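Local atomic coordinates of transcriptional regulator, IclR family (Alicyclobacillus acidocaldarius subsp. acidocaldarius, PDB entry 5TJJ), a protein that is probably a DNA-binding transcription factor of the IclR family, pairing a helix-turn-helix domain with a GAF-like C-terminal domain. Residues A[169-174]-A[200-205]; A[207-212]-A[245-250]. All blocks are in the same frame, centred on the assembly; numbering follows the deposited sequence.

Contact 1. Residues A[169-174]-A[200-205]; sequences AYTPNS and LWPGIS
Tyr170 and Leu200 have like first torsions (chi1 -67° and -70°), each placing CG opposite the carbonyl carbon and beside the backbone N; the two side chains lie side by side, pointing the same way. Although the CB of Leu200 leaves its backbone on the far side, chi2 of -177° extends CD1 and leaves CD2 as the branch turned to the tyrosine ring. Leu200 CD2 lies 3.3 Å from Tyr170 CD2, approaching the ring obliquely along its CD2-CE2 side. One residue on, the methyl of Thr171 reaches the backbone, with Thr171 CG2 3.6 Å from Leu200 O and 4.2 Å from Pro202 CD. No hydrogen bond joins the two segments directly. The contact lies at the surface of the GAF-like C-terminal domain, where the loop between helices 156-164 and 178-191 meets the connection between antiparallel strands 194-197 and 204-212. Pro202 and Gly203 form the corner of a type II turn here, closed by Ile204 N to Trp201 O at 3.2 Å. The loop 169-174 makes its own type I turn, within which Asn173 N binds Thr171 OG1 at 3.1 Å as an ST turn. The same hydroxyl bonds to Gly198 O, while Ser174 OG and Asn173 ND2 reach Glu199 O and His197 O. A valine in place of Thr171 would probably leave the Gly198 carbonyl and the Asn173 N-H without this shared partner, loosening the tie between loop and hairpin. Beyond the contact, Tyr170 touches Pro140, and Leu200 rests on Phe139, Ala144 and Phe146.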
# COMPACT_ATOMS: atom_id res chain seq x y z
N ALA A 169 -33.78 -17.76 -16.33
CA ALA A 169 -34.28 -16.77 -17.29
C ALA A 169 -35.07 -15.64 -16.60
O ALA A 169 -36.25 -15.81 -16.30
CB ALA A 169 -35.16 -17.46 -18.34
N TYR A 170 -34.42 -14.50 -16.37
CA TYR A 170 -35.10 -13.34 -15.74
C TYR A 170 -36.03 -12.60 -16.70
O TYR A 170 -37.07 -12.11 -16.27
CB TYR A 170 -34.10 -12.35 -15.15
CG TYR A 170 -33.35 -12.92 -13.98
CD1 TYR A 170 -33.91 -12.91 -12.70
CD2 TYR A 170 -32.07 -13.47 -14.15
CE1 TYR A 170 -33.21 -13.43 -11.62
CE2 TYR A 170 -31.36 -13.99 -13.08
CZ TYR A 170 -31.93 -13.98 -11.82
OH TYR A 170 -31.21 -14.51 -10.78
N THR A 171 -35.66 -12.52 -17.97
CA THR A 171 -36.47 -11.80 -18.96
C THR A 171 -36.50 -12.61 -20.25
O THR A 171 -35.87 -13.65 -20.32
CB THR A 171 -35.86 -10.41 -19.26
OG1 THR A 171 -34.68 -10.57 -20.05
CG2 THR A 171 -35.51 -9.63 -17.98
N PRO A 172 -37.25 -12.13 -21.27
CA PRO A 172 -37.17 -12.76 -22.61
C PRO A 172 -35.83 -12.63 -23.34
O PRO A 172 -35.62 -13.35 -24.34
CB PRO A 172 -38.26 -12.03 -23.40
CG PRO A 172 -39.24 -11.60 -22.37
CD PRO A 172 -38.41 -11.22 -21.18
N ASN A 173 -34.96 -11.72 -22.89
CA ASN A 173 -33.63 -11.52 -23.49
C ASN A 173 -32.53 -12.21 -22.72
O ASN A 173 -31.38 -12.12 -23.14
CB ASN A 173 -33.27 -10.04 -23.56
CG ASN A 173 -34.33 -9.19 -24.22
OD1 ASN A 173 -35.19 -9.70 -24.92
ND2 ASN A 173 -34.27 -7.88 -24.01
N SER A 174 -32.84 -12.84 -21.59
CA SER A 174 -31.87 -13.67 -20.88
C SER A 174 -31.29 -14.75 -21.78
O SER A 174 -31.98 -15.33 -22.63
CB SER A 174 -32.48 -14.34 -19.64
OG SER A 174 -32.47 -13.46 -18.54
N LEU A 200 -31.10 -8.77 -17.12
CA LEU A 200 -31.74 -8.80 -15.79
C LEU A 200 -32.97 -7.90 -15.66
O LEU A 200 -33.92 -8.28 -15.00
CB LEU A 200 -30.77 -8.40 -14.69
CG LEU A 200 -29.66 -9.39 -14.37
CD1 LEU A 200 -28.87 -8.81 -13.21
CD2 LEU A 200 -30.17 -10.79 -14.05
N TRP A 201 -32.93 -6.70 -16.24
CA TRP A 201 -34.02 -5.74 -16.08
C TRP A 201 -34.51 -5.30 -17.44
O TRP A 201 -33.73 -4.82 -18.24
CB TRP A 201 -33.51 -4.51 -15.34
CG TRP A 201 -33.07 -4.78 -13.96
CD1 TRP A 201 -33.86 -5.15 -12.93
CD2 TRP A 201 -31.75 -4.67 -13.45
NE1 TRP A 201 -33.11 -5.31 -11.80
CE2 TRP A 201 -31.81 -5.01 -12.09
CE3 TRP A 201 -30.51 -4.33 -14.00
CZ2 TRP A 201 -30.69 -4.99 -11.26
CZ3 TRP A 201 -29.38 -4.32 -13.18
CH2 TRP A 201 -29.49 -4.64 -11.82
N PRO A 202 -35.82 -5.46 -17.71
CA PRO A 202 -36.29 -4.93 -18.99
C PRO A 202 -35.96 -3.45 -19.11
O PRO A 202 -36.07 -2.73 -18.12
CB PRO A 202 -37.79 -5.16 -18.94
CG PRO A 202 -38.03 -6.08 -17.81
CD PRO A 202 -36.92 -5.88 -16.84
N GLY A 203 -35.47 -3.04 -20.28
CA GLY A 203 -35.11 -1.63 -20.55
C GLY A 203 -33.72 -1.16 -20.18
O GLY A 203 -33.34 -0.06 -20.57
N ILE A 204 -32.95 -1.99 -19.47
CA ILE A 204 -31.67 -1.59 -18.92
C ILE A 204 -30.51 -2.31 -19.62
O ILE A 204 -30.50 -3.53 -19.72
CB ILE A 204 -31.60 -1.88 -17.42
CG1 ILE A 204 -32.73 -1.16 -16.70
CG2 ILE A 204 -30.22 -1.51 -16.83
CD1 ILE A 204 -32.61 0.34 -16.70
N SER A 205 -29.54 -1.54 -20.10
CA SER A 205 -28.33 -2.11 -20.67
C SER A 205 -27.13 -1.95 -19.73
O SER A 205 -27.12 -1.11 -18.84
CB SER A 205 -28.04 -1.52 -22.04
OG SER A 205 -29.18 -1.68 -22.89

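Contact 2. Residues A[207-212]-A[245-250]; sequences VAVPVF and ESAAKV
Val209 and Val211 pack against Ala247 and Val250 in a buried helix-on-sheet contact near the centre of the chain, where helix 233-253 covers strand 204-212. This is a layer of the GAF-like fold of the IclR C-terminal domain, whose antiparallel sheet carries helices on both faces. Segments 207-212 and 245-250 run almost parallel, their axes 14° apart and 7.3 Å from each other at closest. The close approach is consistent with the small side chain of Ala247, whose methyl stands between the two backbones. Ala247 CB lies 3.5 Å from Val209 CG1 and at the same distance from Pro210 O, so it touches the strand's main chain as well as a side chain. No hydrogen bond crosses between the segments, and the interface is otherwise apolar. Val209 and Val211 both direct their CB toward the helix, while that of Pro210, between them, points away; Ala208 and Pro210 pack instead on Cys149 of helix 144-151. Val211 and Ala247 are the closest pair of backbones, with CA atoms 5.4 Å apart. Just past the segment, Ser251 OG hydrogen-bonds to Phe212 N and Ala247 O, tying the main chain at Phe212 to the helix. With CG1 opposite the backbone N (chi1 175°), Val211 splits its two methyls between successive turns of the helix: CG2 is 4.2 Å from Ala247 CB, whereas CG1 meets Val250 CG1 at 3.7 Å, the two valine side chains crossing at about a right angle.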
# COMPACT_ATOMS: atom_id res chain seq x y z
N VAL A 207 -22.65 -2.39 -19.65
CA VAL A 207 -21.32 -2.54 -20.21
C VAL A 207 -20.41 -2.74 -19.00
O VAL A 207 -20.48 -1.95 -18.04
CB VAL A 207 -20.91 -1.25 -20.91
CG1 VAL A 207 -19.54 -1.41 -21.55
CG2 VAL A 207 -21.97 -0.85 -21.93
N ALA A 208 -19.55 -3.75 -19.08
CA ALA A 208 -18.75 -4.17 -17.96
C ALA A 208 -17.34 -4.56 -18.36
O ALA A 208 -17.10 -5.06 -19.44
CB ALA A 208 -19.42 -5.34 -17.30
N VAL A 209 -16.42 -4.37 -17.44
CA VAL A 209 -15.03 -4.66 -17.67
C VAL A 209 -14.47 -5.23 -16.40
O VAL A 209 -14.80 -4.75 -15.32
CB VAL A 209 -14.27 -3.37 -18.06
CG1 VAL A 209 -12.76 -3.62 -18.16
CG2 VAL A 209 -14.79 -2.90 -19.39
N PRO A 210 -13.61 -6.25 -16.51
CA PRO A 210 -13.03 -6.89 -15.33
C PRO A 210 -11.88 -6.08 -14.72
O PRO A 210 -11.20 -5.36 -15.45
CB PRO A 210 -12.49 -8.20 -15.88
CG PRO A 210 -12.19 -7.92 -17.31
CD PRO A 210 -13.27 -6.98 -17.75
N VAL A 211 -11.70 -6.20 -13.39
CA VAL A 211 -10.48 -5.69 -12.71
C VAL A 211 -9.69 -6.90 -12.24
O VAL A 211 -10.23 -7.75 -11.54
CB VAL A 211 -10.84 -4.79 -11.49
CG1 VAL A 211 -9.62 -4.35 -10.70
CG2 VAL A 211 -11.61 -3.59 -11.96
N PHE A 212 -8.41 -6.97 -12.63
CA PHE A 212 -7.56 -8.09 -12.22
C PHE A 212 -6.73 -7.73 -11.00
O PHE A 212 -6.40 -6.57 -10.81
CB PHE A 212 -6.64 -8.50 -13.36
CG PHE A 212 -7.36 -8.78 -14.64
CD1 PHE A 212 -7.93 -10.04 -14.87
CD2 PHE A 212 -7.45 -7.80 -15.64
CE1 PHE A 212 -8.61 -10.29 -16.06
CE2 PHE A 212 -8.12 -8.07 -16.83
CZ PHE A 212 -8.71 -9.31 -17.03
N GLU A 245 -10.08 2.26 -19.35
CA GLU A 245 -9.08 3.16 -18.76
C GLU A 245 -9.12 3.09 -17.23
O GLU A 245 -8.07 2.99 -16.58
CB GLU A 245 -9.25 4.59 -19.25
CG GLU A 245 -8.83 4.76 -20.70
CD GLU A 245 -9.21 6.11 -21.32
OE1 GLU A 245 -9.29 7.11 -20.56
OE2 GLU A 245 -9.43 6.17 -22.56
N SER A 246 -10.33 3.09 -16.66
CA SER A 246 -10.49 2.97 -15.23
C SER A 246 -10.11 1.60 -14.71
O SER A 246 -9.51 1.51 -13.66
CB SER A 246 -11.92 3.30 -14.81
OG SER A 246 -12.13 4.69 -14.97
N ALA A 247 -10.46 0.54 -15.42
CA ALA A 247 -10.20 -0.82 -14.91
C ALA A 247 -8.69 -1.16 -14.93
O ALA A 247 -8.18 -1.83 -14.03
CB ALA A 247 -11.00 -1.85 -15.68
N ALA A 248 -7.98 -0.64 -15.92
CA ALA A 248 -6.54 -0.73 -15.98
C ALA A 248 -5.91 -0.10 -14.75
O ALA A 248 -5.01 -0.70 -14.16
CB ALA A 248 -6.01 -0.05 -17.25
N LYS A 249 -6.38 1.08 -14.35
CA LYS A 249 -5.84 1.75 -13.14
C LYS A 249 -6.11 0.99 -11.85
O LYS A 249 -5.19 0.69 -11.10
CB LYS A 249 -6.38 3.17 -13.02
CG LYS A 249 -5.87 4.11 -14.10
CD LYS A 249 -6.59 5.44 -14.04
CE LYS A 249 -6.14 6.34 -15.18
NZ LYS A 249 -6.30 7.79 -14.85
N VAL A 250 -7.36 0.63 -11.63
CA VAL A 250 -7.78 -0.15 -10.47
C VAL A 250 -7.11 -1.54 -10.42
O VAL A 250 -6.79 -2.00 -9.34
CB VAL A 250 -9.32 -0.30 -10.39
CG1 VAL A 250 -9.76 -1.01 -9.10
CG2 VAL A 250 -10.00 1.06 -10.43

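Both contacts belong to the GAF-like C-terminal domain and draw on strand 204-212, with their centres 24 Å apart. They come in series along the chain: contact 1 closes at the start of the strand, and contact 2 opens on its later part and is completed only by the final long helix, 233-253. Segments 200-205 and 207-212 are near-continuous in sequence, but the contacts do not otherwise touch. One strand thus runs from a solvent-facing hairpin end, held to the loop 169-174, into the middle of the chain beneath helix 233-253, so that the peripheral loop and the buried helix layer are joined through a single strand of the six-stranded sheet.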